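Local structure of amidase, hydantoinase/carbamoylase family (Burkholderia ambifaria, 5TP4) at residues B[66-74]-B[176-187]; B[20-28]-B[100-108]. The protein probably hydrolyses N-carbamoyl-L-amino acids, as a zinc-dependent amidase of the peptidase M20 family. One frame throughout, in Å; residues are numbered along the deposited sequence.

Contact 1: B[66-74]-B[176-187]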
ATOM      1  N   SER B  66     -24.017 -16.985 -37.883  1.00 11.83           N
ATOM      2  CA  SER B  66     -24.913 -17.498 -36.858  1.00 11.94           C
ATOM      3  C   SER B  66     -24.278 -17.239 -35.498  1.00 10.46           C
ATOM      4  O   SER B  66     -23.071 -16.999 -35.395  1.00 12.62           O
ATOM      5  CB  SER B  66     -25.177 -19.004 -37.037  1.00 15.10           C
ATOM      6  OG  SER B  66     -23.997 -19.769 -36.786  1.00 17.60           O
ATOM      7  N   VAL B  67     -25.111 -17.303 -34.451  1.00 13.03           N
ATOM      8  CA  VAL B  67     -24.650 -17.284 -33.066  1.00 12.67           C
ATOM      9  C   VAL B  67     -25.072 -18.580 -32.393  1.00 10.92           C
ATOM     10  O   VAL B  67     -26.095 -19.185 -32.743  1.00 11.13           O
ATOM     11  CB  VAL B  67     -25.191 -16.085 -32.248  1.00 11.27           C
ATOM     12  CG1 VAL B  67     -24.489 -14.787 -32.646  1.00 13.34           C
ATOM     13  CG2 VAL B  67     -26.688 -15.953 -32.408  1.00 11.75           C
ATOM     14  N   ASP B  68     -24.252 -19.030 -31.438  1.00 13.15           N
ATOM     15  CA  ASP B  68     -24.633 -20.176 -30.620  1.00 12.81           C
ATOM     16  C   ASP B  68     -25.349 -19.690 -29.364  1.00 17.00           C
ATOM     17  O   ASP B  68     -25.617 -18.493 -29.202  1.00 14.11           O
ATOM     18  CB  ASP B  68     -23.424 -21.061 -30.311  1.00 11.29           C
ATOM     19  CG  ASP B  68     -22.395 -20.407 -29.381  1.00 13.47           C
ATOM     20  OD1 ASP B  68     -22.694 -19.388 -28.710  1.00 11.39           O
ATOM     21  OD2 ASP B  68     -21.262 -20.936 -29.349  1.00 10.72           O
ATOM     22  N   ALA B  69     -25.640 -20.630 -28.447  1.00 16.12           N
ATOM     23  CA  ALA B  69     -26.488 -20.372 -27.284  1.00 13.58           C
ATOM     24  C   ALA B  69     -25.846 -19.465 -26.243  1.00 13.56           C
ATOM     25  O   ALA B  69     -26.547 -19.045 -25.308  1.00 15.12           O
ATOM     26  CB  ALA B  69     -26.909 -21.693 -26.623  1.00 13.35           C
ATOM     27  N   VAL B  70     -24.568 -19.109 -26.394  1.00 12.82           N
ATOM     28  CA  VAL B  70     -23.948 -18.123 -25.514  1.00 12.95           C
ATOM     29  C   VAL B  70     -23.476 -16.900 -26.312  1.00 13.40           C
ATOM     30  O   VAL B  70     -22.704 -16.068 -25.818  1.00 13.99           O
ATOM     31  CB  VAL B  70     -22.819 -18.758 -24.674  1.00 14.03           C
ATOM     32  CG1 VAL B  70     -21.544 -18.986 -25.483  1.00 15.89           C
ATOM     33  CG2 VAL B  70     -22.527 -17.928 -23.419  1.00 18.20           C
ATOM     34  N   GLY B  71     -23.982 -16.736 -27.534  1.00 10.75           N
ATOM     35  CA  GLY B  71     -23.671 -15.527 -28.280  1.00  9.66           C
ATOM     36  C   GLY B  71     -22.379 -15.563 -29.060  1.00 12.82           C
ATOM     37  O   GLY B  71     -22.023 -14.546 -29.676  1.00 12.63           O
ATOM     38  N   ASN B  72     -21.647 -16.677 -29.051  1.00  9.84           N
ATOM     39  CA  ASN B  72     -20.432 -16.732 -29.865  1.00  9.08           C
ATOM     40  C   ASN B  72     -20.848 -16.557 -31.318  1.00 12.95           C
ATOM     41  O   ASN B  72     -21.829 -17.162 -31.760  1.00  9.69           O
ATOM     42  CB  ASN B  72     -19.693 -18.051 -29.686  1.00 10.54           C
ATOM     43  CG  ASN B  72     -19.104 -18.234 -28.285  1.00  8.22           C
ATOM     44  OD1 ASN B  72     -18.559 -17.304 -27.695  1.00  9.84           O
ATOM     45  ND2 ASN B  72     -19.184 -19.467 -27.767  1.00  8.86           N
ATOM     46  N   LEU B  73     -20.146 -15.685 -32.042  1.00 10.49           N
ATOM     47  CA  LEU B  73     -20.548 -15.232 -33.376  1.00  8.82           C
ATOM     48  C   LEU B  73     -19.648 -15.892 -34.414  1.00 13.80           C
ATOM     49  O   LEU B  73     -18.434 -15.664 -34.412  1.00 10.22           O
ATOM     50  CB  LEU B  73     -20.446 -13.703 -33.464  1.00  9.58           C
ATOM     51  CG  LEU B  73     -20.909 -12.954 -34.725  1.00 11.16           C
ATOM     52  CD1 LEU B  73     -22.358 -13.285 -35.124  1.00  9.25           C
ATOM     53  CD2 LEU B  73     -20.792 -11.454 -34.462  1.00  8.73           C
ATOM     54  N   PHE B  74     -20.242 -16.704 -35.298  1.00 11.04           N
ATOM     55  CA  PHE B  74     -19.515 -17.501 -36.281  1.00 11.52           C
ATOM     56  C   PHE B  74     -19.885 -17.114 -37.697  1.00 10.13           C
ATOM     57  O   PHE B  74     -21.063 -17.067 -38.039  1.00 13.90           O
ATOM     58  CB  PHE B  74     -19.849 -18.983 -36.135  1.00  8.79           C
ATOM     59  CG  PHE B  74     -19.315 -19.576 -34.878  1.00 11.25           C
ATOM     60  CD1 PHE B  74     -20.080 -19.545 -33.715  1.00 12.76           C
ATOM     61  CD2 PHE B  74     -18.049 -20.152 -34.850  1.00 12.85           C
ATOM     62  CE1 PHE B  74     -19.576 -20.090 -32.550  1.00 10.30           C
ATOM     63  CE2 PHE B  74     -17.547 -20.712 -33.673  1.00 13.34           C
ATOM     64  CZ  PHE B  74     -18.305 -20.658 -32.524  1.00 12.36           C
ATOM     65  N   LEU B 176     -28.021 -11.474 -23.401  1.00 17.01           N
ATOM     66  CA  LEU B 176     -28.104 -12.060 -24.740  1.00 16.76           C
ATOM     67  C   LEU B 176     -29.456 -11.760 -25.375  1.00 17.63           C
ATOM     68  O   LEU B 176     -29.533 -11.431 -26.567  1.00 19.80           O
ATOM     69  CB  LEU B 176     -27.874 -13.572 -24.687  1.00 14.10           C
ATOM     70  CG  LEU B 176     -26.451 -14.059 -24.392  1.00 15.27           C
ATOM     71  CD1 LEU B 176     -26.429 -15.596 -24.134  1.00 15.88           C
ATOM     72  CD2 LEU B 176     -25.507 -13.696 -25.538  1.00 16.18           C
ATOM     73  N   ASP B 177     -30.532 -11.875 -24.590  1.00 20.71           N
ATOM     74  CA  ASP B 177     -31.867 -11.597 -25.110  1.00 18.60           C
ATOM     75  C   ASP B 177     -32.008 -10.129 -25.503  1.00 24.26           C
ATOM     76  O   ASP B 177     -32.611  -9.812 -26.536  1.00 24.48           O
ATOM     77  CB  ASP B 177     -32.932 -11.977 -24.087  1.00 20.20           C
ATOM     78  CG  ASP B 177     -33.048 -13.476 -23.893  1.00 23.54           C
ATOM     79  OD1 ASP B 177     -32.663 -14.232 -24.808  1.00 25.51           O
ATOM     80  OD2 ASP B 177     -33.525 -13.900 -22.828  1.00 23.99           O
ATOM     81  N   ALA B 178     -31.445  -9.225 -24.699  1.00 23.12           N
ATOM     82  CA  ALA B 178     -31.473  -7.801 -25.032  1.00 25.51           C
ATOM     83  C   ALA B 178     -30.661  -7.508 -26.287  1.00 26.64           C
ATOM     84  O   ALA B 178     -31.040  -6.651 -27.095  1.00 26.32           O
ATOM     85  CB  ALA B 178     -30.944  -6.981 -23.856  1.00 22.90           C
ATOM     86  N   CYS B 179     -29.530  -8.207 -26.450  1.00 26.70           N
ATOM     87  CA  CYS B 179     -28.663  -8.111 -27.624  1.00 22.66           C
ATOM     88  C   CYS B 179     -29.312  -8.716 -28.864  1.00 26.35           C
ATOM     89  O   CYS B 179     -28.962  -8.326 -29.985  1.00 27.10           O
ATOM     90  CB  CYS B 179     -27.336  -8.816 -27.312  1.00 25.04           C
ATOM     91  SG  CYS B 179     -26.221  -9.293 -28.710  1.00 34.54           S
ATOM     92  N   GLY B 180     -30.260  -9.634 -28.685  1.00 22.94           N
ATOM     93  CA  GLY B 180     -30.792 -10.402 -29.798  1.00 17.26           C
ATOM     94  C   GLY B 180     -29.810 -11.426 -30.326  1.00 24.65           C
ATOM     95  O   GLY B 180     -29.880 -11.800 -31.499  1.00 27.74           O
ATOM     96  N   CYS B 181     -28.880 -11.897 -29.495  1.00 16.16           N
ATOM     97  CA  CYS B 181     -27.872 -12.794 -30.030  1.00 19.18           C
ATOM     98  C   CYS B 181     -27.774 -14.086 -29.223  1.00 14.93           C
ATOM     99  O   CYS B 181     -26.707 -14.693 -29.133  1.00 16.55           O
ATOM    100  CB  CYS B 181     -26.530 -12.077 -30.136  1.00 25.69           C
ATOM    101  SG  CYS B 181     -25.962 -11.346 -28.616  1.00 30.67           S
ATOM    102  N   ARG B 182     -28.888 -14.536 -28.655  1.00 15.37           N
ATOM    103  CA  ARG B 182     -28.988 -15.878 -28.078  1.00 14.74           C
ATOM    104  C   ARG B 182     -29.356 -16.869 -29.182  1.00 19.19           C
ATOM    105  O   ARG B 182     -30.529 -16.991 -29.547  1.00 20.06           O
ATOM    106  CB  ARG B 182     -30.040 -15.913 -26.972  1.00 20.35           C
ATOM    107  CG  ARG B 182     -29.910 -17.152 -26.121  1.00 19.61           C
ATOM    108  CD  ARG B 182     -31.174 -17.537 -25.423  1.00 23.49           C
ATOM    109  NE  ARG B 182     -31.517 -16.713 -24.268  1.00 25.81           N
ATOM    110  CZ  ARG B 182     -31.264 -17.042 -23.006  1.00 24.39           C
ATOM    111  NH1 ARG B 182     -30.607 -18.162 -22.721  1.00 23.08           N
ATOM    112  NH2 ARG B 182     -31.663 -16.244 -22.021  1.00 22.89           N
ATOM    113  N   GLY B 183     -28.365 -17.589 -29.702  1.00 17.60           N
ATOM    114  CA  GLY B 183     -28.645 -18.611 -30.692  1.00 12.38           C
ATOM    115  C   GLY B 183     -29.271 -19.825 -30.036  1.00 17.15           C
ATOM    116  O   GLY B 183     -29.299 -19.961 -28.807  1.00 16.81           O
ATOM    117  N   THR B 184     -29.840 -20.705 -30.875  1.00 14.85           N
ATOM    118  CA  THR B 184     -30.447 -21.934 -30.370  1.00 15.01           C
ATOM    119  C   THR B 184     -29.474 -23.106 -30.336  1.00 15.56           C
ATOM    120  O   THR B 184     -29.757 -24.088 -29.648  1.00 20.93           O
ATOM    121  CB  THR B 184     -31.673 -22.335 -31.209  1.00 17.65           C
ATOM    122  OG1 THR B 184     -31.310 -22.377 -32.591  1.00 23.33           O
ATOM    123  CG2 THR B 184     -32.814 -21.340 -31.030  1.00 18.49           C
ATOM    124  N   ARG B 185     -28.332 -23.005 -31.023  1.00 16.64           N
ATOM    125  CA  ARG B 185     -27.425 -24.138 -31.192  1.00 17.87           C
ATOM    126  C   ARG B 185     -26.510 -24.278 -29.978  1.00 18.14           C
ATOM    127  O   ARG B 185     -25.929 -23.297 -29.525  1.00 14.26           O
ATOM    128  CB  ARG B 185     -26.591 -23.933 -32.461  1.00 22.71           C
ATOM    129  CG  ARG B 185     -25.587 -25.026 -32.758  1.00 27.29           C
ATOM    130  CD  ARG B 185     -24.836 -24.785 -34.077  1.00 26.90           C
ATOM    131  NE  ARG B 185     -23.787 -23.770 -33.968  1.00 32.92           N
ATOM    132  CZ  ARG B 185     -23.833 -22.565 -34.537  1.00 34.97           C
ATOM    133  NH1 ARG B 185     -24.886 -22.214 -35.265  1.00 38.11           N
ATOM    134  NH2 ARG B 185     -22.821 -21.712 -34.391  1.00 28.57           N
ATOM    135  N   ALA B 186     -26.392 -25.494 -29.441  1.00 16.87           N
ATOM    136  CA  ALA B 186     -25.514 -25.694 -28.294  1.00 20.43           C
ATOM    137  C   ALA B 186     -24.077 -25.348 -28.674  1.00 13.26           C
ATOM    138  O   ALA B 186     -23.619 -25.725 -29.761  1.00 15.96           O
ATOM    139  CB  ALA B 186     -25.577 -27.151 -27.819  1.00 19.07           C
ATOM    140  N   PRO B 187     -23.330 -24.642 -27.817  1.00 16.72           N
ATOM    141  CA  PRO B 187     -21.942 -24.308 -28.171  1.00 11.45           C
ATOM    142  C   PRO B 187     -21.064 -25.545 -28.246  1.00 11.61           C
ATOM    143  O   PRO B 187     -21.255 -26.521 -27.519  1.00 20.88           O
ATOM    144  CB  PRO B 187     -21.488 -23.377 -27.038  1.00 14.43           C
ATOM    145  CG  PRO B 187     -22.790 -22.852 -26.431  1.00 19.14           C
ATOM    146  CD  PRO B 187     -23.748 -24.001 -26.557  1.00 17.74           C
TER
HETATM  147  O   HOH W   1     -27.984 -20.859 -33.274  1.00 23.04           O
HETATM  148  O   HOH W   2     -29.058 -19.901 -24.362  1.00 15.78           O
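D68 and P187 meet where the hairpin turn 68-71 fits against the chain that leaves helix 172-179. Followed outward, the D68 side chain first sets CB against the carbonyl oxygen of R185. CG, between the backbone N and carbonyl carbon of its own residue (chi1 68°), lies 3.9 Å from both CB and CG of P187 and turns the carboxylate back over the turn. OD1 takes the amides of V70 and N72 from opposite faces of its plane, the V70 bond making an Asx turn. OD2 receives N72 ND2 on its syn lone pair at 3.0 Å and lies 3.4 Å from CB of P187, whose ring crosses the aspartate at about a right angle. D68 to G71 form the type I turn of the beta-hairpin of strands 64-67 and 73-77, at the border of the M20 sheet. Backbone bonds join it to 176-187: G183 N to D68 O at 2.9 Å, and A69 N to R185 O, also at 2.9 Å. R185, bent at chi3, brings NH1 to S66 OG (3.0 Å), near the guanidinium plane, while NH2 reaches CD1 of F74. The methyls of L176 lie against A69 O and G71 CA, just before a Schellman motif at G180 ends the helix.

Contact 2: B[20-28]-B[100-108]. With EDO (1,2-ethanediol), chain V.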
ATOM      1  N   LEU B  20      -7.868  -3.835 -44.934  1.00 11.53           N
ATOM      2  CA  LEU B  20      -7.938  -4.271 -43.539  1.00  9.96           C
ATOM      3  C   LEU B  20      -7.796  -3.077 -42.591  1.00 11.38           C
ATOM      4  O   LEU B  20      -8.530  -2.975 -41.598  1.00 11.90           O
ATOM      5  CB  LEU B  20      -6.857  -5.333 -43.279  1.00  7.98           C
ATOM      6  CG  LEU B  20      -6.622  -5.781 -41.825  1.00 10.01           C
ATOM      7  CD1 LEU B  20      -7.895  -6.217 -41.110  1.00 12.90           C
ATOM      8  CD2 LEU B  20      -5.627  -6.915 -41.768  1.00  8.18           C
ATOM      9  N   TRP B  21      -6.883  -2.148 -42.899  1.00 11.76           N
ATOM     10  CA  TRP B  21      -6.697  -0.975 -42.046  1.00  9.54           C
ATOM     11  C   TRP B  21      -7.967  -0.136 -41.993  1.00 12.51           C
ATOM     12  O   TRP B  21      -8.359   0.335 -40.922  1.00 11.56           O
ATOM     13  CB  TRP B  21      -5.500  -0.152 -42.547  1.00 10.07           C
ATOM     14  CG  TRP B  21      -5.156   1.026 -41.684  1.00 15.45           C
ATOM     15  CD1 TRP B  21      -5.521   2.330 -41.877  1.00 15.19           C
ATOM     16  CD2 TRP B  21      -4.356   1.002 -40.490  1.00 15.61           C
ATOM     17  NE1 TRP B  21      -5.004   3.113 -40.872  1.00 15.75           N
ATOM     18  CE2 TRP B  21      -4.296   2.319 -40.006  1.00 15.79           C
ATOM     19  CE3 TRP B  21      -3.719  -0.022 -39.767  1.00 15.54           C
ATOM     20  CZ2 TRP B  21      -3.576   2.660 -38.854  1.00 19.73           C
ATOM     21  CZ3 TRP B  21      -3.018   0.316 -38.613  1.00 13.91           C
ATOM     22  CH2 TRP B  21      -2.955   1.646 -38.171  1.00 15.21           C
ATOM     23  N   ARG B  22      -8.643   0.020 -43.135  1.00 12.81           N
ATOM     24  CA  ARG B  22      -9.915   0.738 -43.168  1.00 11.25           C
ATOM     25  C   ARG B  22     -10.987   0.021 -42.356  1.00 10.11           C
ATOM     26  O   ARG B  22     -11.797   0.670 -41.681  1.00 13.32           O
ATOM     27  CB  ARG B  22     -10.366   0.919 -44.620  1.00 17.11           C
ATOM     28  N   SER B  23     -11.016  -1.317 -42.396  1.00  9.47           N
ATOM     29  CA  SER B  23     -12.027  -2.013 -41.598  1.00 12.01           C
ATOM     30  C   SER B  23     -11.777  -1.808 -40.111  1.00 10.17           C
ATOM     31  O   SER B  23     -12.718  -1.669 -39.321  1.00  9.41           O
ATOM     32  CB  SER B  23     -12.062  -3.511 -41.943  1.00 11.02           C
ATOM     33  OG  SER B  23     -10.931  -4.210 -41.445  1.00 15.91           O
ATOM     34  N   LEU B  24     -10.510  -1.766 -39.719  1.00  8.77           N
ATOM     35  CA  LEU B  24     -10.174  -1.465 -38.334  1.00  8.68           C
ATOM     36  C   LEU B  24     -10.587  -0.051 -37.957  1.00  9.33           C
ATOM     37  O   LEU B  24     -11.088   0.183 -36.854  1.00 12.50           O
ATOM     38  CB  LEU B  24      -8.672  -1.647 -38.134  1.00  8.63           C
ATOM     39  CG  LEU B  24      -8.336  -3.137 -37.999  1.00 10.59           C
ATOM     40  CD1 LEU B  24      -6.868  -3.359 -38.291  1.00 14.87           C
ATOM     41  CD2 LEU B  24      -8.713  -3.608 -36.582  1.00 11.88           C
ATOM     42  N   ALA B  25     -10.333   0.907 -38.840  1.00  9.81           N
ATOM     43  CA  ALA B  25     -10.731   2.274 -38.553  1.00 13.47           C
ATOM     44  C   ALA B  25     -12.241   2.375 -38.415  1.00 13.69           C
ATOM     45  O   ALA B  25     -12.745   3.067 -37.523  1.00 14.81           O
ATOM     46  CB  ALA B  25     -10.233   3.204 -39.655  1.00 14.78           C
ATOM     47  N   ASP B  26     -12.980   1.698 -39.305  1.00 13.30           N
ATOM     48  CA  ASP B  26     -14.436   1.741 -39.260  1.00 12.90           C
ATOM     49  C   ASP B  26     -14.972   1.078 -37.999  1.00 10.42           C
ATOM     50  O   ASP B  26     -15.896   1.610 -37.368  1.00 11.84           O
ATOM     51  CB  ASP B  26     -15.036   1.066 -40.501  1.00 11.99           C
ATOM     52  CG  ASP B  26     -14.899   1.921 -41.767  1.00 18.42           C
ATOM     53  OD1 ASP B  26     -14.763   3.159 -41.673  1.00 25.67           O
ATOM     54  OD2 ASP B  26     -14.955   1.343 -42.867  1.00 22.93           O
ATOM     55  N   MET B  27     -14.395  -0.066 -37.602  1.00  9.80           N
ATOM     56  CA  MET B  27     -14.894  -0.746 -36.409  1.00 11.27           C
ATOM     57  C   MET B  27     -14.562   0.061 -35.160  1.00 12.64           C
ATOM     58  O   MET B  27     -15.372   0.135 -34.227  1.00 13.14           O
ATOM     59  CB  MET B  27     -14.323  -2.163 -36.319  1.00 11.68           C
ATOM     60  CG  MET B  27     -14.848  -2.990 -35.146  1.00 10.77           C
ATOM     61  SD  MET B  27     -16.641  -3.267 -35.171  1.00 11.94           S
ATOM     62  CE  MET B  27     -16.774  -4.528 -36.469  1.00 11.61           C
ATOM     63  N   ALA B  28     -13.409   0.732 -35.148  1.00 10.26           N
ATOM     64  CA  ALA B  28     -13.060   1.542 -33.991  1.00 10.65           C
ATOM     65  C   ALA B  28     -13.991   2.732 -33.789  1.00 14.45           C
ATOM     66  O   ALA B  28     -13.995   3.319 -32.700  1.00 13.71           O
ATOM     67  CB  ALA B  28     -11.615   2.007 -34.108  1.00 13.68           C
ATOM     68  N   GLY B 100      -8.417  -0.605 -26.293  1.00 14.20           N
ATOM     69  CA  GLY B 100      -7.683  -0.125 -27.440  1.00 12.77           C
ATOM     70  C   GLY B 100      -8.372  -0.486 -28.755  1.00 10.86           C
ATOM     71  O   GLY B 100      -9.318  -1.266 -28.812  1.00 17.50           O
ATOM     72  N   ARG B 101      -7.875   0.135 -29.820  1.00 12.99           N
ATOM     73  CA  ARG B 101      -8.444  -0.046 -31.149  0.50 10.54           C
ATOM     74  C   ARG B 101      -7.956  -1.306 -31.846  1.00  9.78           C
ATOM     75  O   ARG B 101      -8.410  -1.586 -32.960  1.00 12.79           O
ATOM     76  CB  ARG B 101      -8.133   1.193 -31.999  0.50 14.82           C
ATOM     77  CG  ARG B 101      -8.820   2.452 -31.468  0.50 15.77           C
ATOM     78  CD  ARG B 101      -8.594   3.676 -32.364  0.50 16.64           C
ATOM     79  NE  ARG B 101      -7.193   3.783 -32.767  0.50 18.52           N
ATOM     80  CZ  ARG B 101      -6.236   4.317 -32.017  0.50 21.06           C
ATOM     81  NH1 ARG B 101      -6.521   4.802 -30.814  0.50 29.76           N
ATOM     82  NH2 ARG B 101      -4.992   4.370 -32.471  0.50 14.56           N
ATOM     83  N   PHE B 102      -7.036  -2.070 -31.231  1.00  9.47           N
ATOM     84  CA  PHE B 102      -6.534  -3.284 -31.864  1.00 11.69           C
ATOM     85  C   PHE B 102      -6.743  -4.550 -31.048  1.00 13.00           C
ATOM     86  O   PHE B 102      -6.823  -5.621 -31.637  1.00 13.25           O
ATOM     87  CB  PHE B 102      -5.037  -3.142 -32.176  1.00 10.26           C
ATOM     88  CG  PHE B 102      -4.746  -2.018 -33.120  1.00 12.28           C
ATOM     89  CD1 PHE B 102      -4.608  -0.726 -32.649  1.00 15.79           C
ATOM     90  CD2 PHE B 102      -4.683  -2.252 -34.476  1.00 18.89           C
ATOM     91  CE1 PHE B 102      -4.376   0.312 -33.520  1.00 18.51           C
ATOM     92  CE2 PHE B 102      -4.437  -1.226 -35.347  1.00 20.04           C
ATOM     93  CZ  PHE B 102      -4.289   0.060 -34.874  1.00 18.69           C
ATOM     94  N   ASP B 103      -6.817  -4.453 -29.717  1.00 12.88           N
ATOM     95  CA  ASP B 103      -7.014  -5.629 -28.866  1.00  9.61           C
ATOM     96  C   ASP B 103      -8.271  -6.375 -29.281  1.00  9.74           C
ATOM     97  O   ASP B 103      -9.374  -5.809 -29.243  1.00 13.09           O
ATOM     98  CB  ASP B 103      -7.174  -5.206 -27.405  1.00 17.82           C
ATOM     99  CG  ASP B 103      -5.878  -4.912 -26.717  1.00 39.16           C
ATOM    100  OD1 ASP B 103      -4.855  -5.539 -27.052  1.00 43.49           O
ATOM    101  OD2 ASP B 103      -5.899  -4.072 -25.792  1.00 44.51           O
ATOM    102  N   GLY B 104      -8.124  -7.657 -29.601  1.00 11.94           N
ATOM    103  CA  GLY B 104      -9.265  -8.498 -29.982  1.00  9.49           C
ATOM    104  C   GLY B 104      -9.777  -8.275 -31.380  1.00 10.31           C
ATOM    105  O   GLY B 104      -9.906  -9.218 -32.166  1.00 12.66           O
ATOM    106  N   VAL B 105     -10.075  -7.026 -31.719  1.00  8.65           N
ATOM    107  CA  VAL B 105     -10.681  -6.736 -33.005  1.00  8.51           C
ATOM    108  C   VAL B 105      -9.727  -7.057 -34.143  1.00  9.34           C
ATOM    109  O   VAL B 105     -10.170  -7.484 -35.215  1.00 10.46           O
ATOM    110  CB  VAL B 105     -11.144  -5.270 -33.045  1.00 10.78           C
ATOM    111  CG1 VAL B 105      -9.959  -4.341 -32.769  1.00 10.46           C
ATOM    112  CG2 VAL B 105     -11.833  -4.943 -34.386  1.00 11.45           C
ATOM    113  N   TYR B 106      -8.412  -6.843 -33.946  1.00  9.13           N
ATOM    114  CA  TYR B 106      -7.461  -7.134 -35.021  1.00  7.48           C
ATOM    115  C   TYR B 106      -7.614  -8.571 -35.521  1.00  8.40           C
ATOM    116  O   TYR B 106      -7.679  -8.804 -36.729  1.00  8.49           O
ATOM    117  CB  TYR B 106      -6.024  -6.887 -34.551  1.00  9.04           C
ATOM    118  CG  TYR B 106      -4.995  -7.480 -35.498  1.00  9.06           C
ATOM    119  CD1 TYR B 106      -5.020  -7.186 -36.858  1.00 12.43           C
ATOM    120  CD2 TYR B 106      -4.010  -8.337 -35.027  1.00 10.76           C
ATOM    121  CE1 TYR B 106      -4.080  -7.755 -37.731  1.00 12.43           C
ATOM    122  CE2 TYR B 106      -3.076  -8.872 -35.871  1.00 10.10           C
ATOM    123  CZ  TYR B 106      -3.119  -8.591 -37.222  1.00 15.96           C
ATOM    124  OH  TYR B 106      -2.164  -9.151 -38.042  1.00 17.98           O
ATOM    125  N   GLY B 107      -7.714  -9.545 -34.614  1.00  8.54           N
ATOM    126  CA  GLY B 107      -7.772 -10.932 -35.061  1.00  9.13           C
ATOM    127  C   GLY B 107      -9.076 -11.310 -35.748  1.00  8.66           C
ATOM    128  O   GLY B 107      -9.087 -12.148 -36.661  1.00  7.03           O
ATOM    129  N   VAL B 108     -10.188 -10.706 -35.324  1.00  9.17           N
ATOM    130  CA  VAL B 108     -11.467 -10.926 -35.990  1.00  9.07           C
ATOM    131  C   VAL B 108     -11.435 -10.344 -37.400  1.00  8.92           C
ATOM    132  O   VAL B 108     -11.807 -11.008 -38.374  1.00  8.51           O
ATOM    133  CB  VAL B 108     -12.603 -10.313 -35.152  1.00 10.02           C
ATOM    134  CG1 VAL B 108     -13.962 -10.389 -35.888  1.00 12.35           C
ATOM    135  CG2 VAL B 108     -12.664 -10.991 -33.768  1.00 10.62           C
TER
HETATM  136  C1  EDO V 507      -7.321   1.488 -36.116  1.00 33.31           C
HETATM  137  O1  EDO V 507      -7.006   2.799 -35.627  1.00 37.11           O
HETATM  138  C2  EDO V 507      -6.560   1.221 -37.415  1.00 35.91           C
HETATM  139  O2  EDO V 507      -7.197   1.901 -38.502  1.00 32.87           O
HETATM  140  O   HOH W   3     -10.728  -1.456 -34.498  1.00 12.05           O
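With chi1 at -176°, W21 throws its indole out from helix 17-28 toward F102, which turns its own ring to meet it by placing CG anti to its carbonyl carbon (chi1 -61°). CZ3 of the tryptophan comes to the edge of the phenylalanine, 3.9 Å from CE2, the two rings set obliquely with planes 42° apart. A molecule of 1,2-ethanediol, probably from the crystallisation liquor, fills the angle between them. Its O2 sits over the indole face and hydrogen-bonds to W21 O. In the conformer of R101 described here, one of two, O1 accepts from R101 NE at 3.0 Å in a nearly straight bond, in the guanidinium plane; in that same conformer NH1 is held by G36 O and CD packs on CB of A28. Deeper in, L24 is the residue of the helix most covered by 100-108: CD2 lies 4.0 Å from V105 CG2 and close to CA of Y106, and CD1 leans toward the rings of F102 and Y106. M27 and V105 run alongside each other, pointing opposite ways, with M27 CG 3.7 Å from V105 CG2. No direct hydrogen bond joins the segments; one water bridges by donating to both L24 O and R101 O. Helix 17-28 thus packs against the loop and first turn of helix 105-121, with G104 at the N-cap. The same loop carries D103, a predicted ligand of both zinc ions, which places the packing next to the two-zinc centre characteristic of the M20 family.

Overall arrangement
From the N terminus, the chain first lays down helix 17-28, the earlier half of contact 2. It then runs through helix 45-60 to the hairpin of strands 64-67 and 73-77, where contact 1 begins. Past strand 87-91 it reaches 100-108, closing the loop of contact 2 on the first helix; contact 1 closes only later, when 176-187 returns to the hairpin. The two loops therefore cross rather than nest. Their centres lie 22 Å apart and they do not touch. Contact 1 ties the edge hairpin of the sheet to the end of helix 172-179 and the loop after it, while contact 2 joins the N-terminal helix to the loop and helix start beside the zinc site. Helix 45-60 touches both.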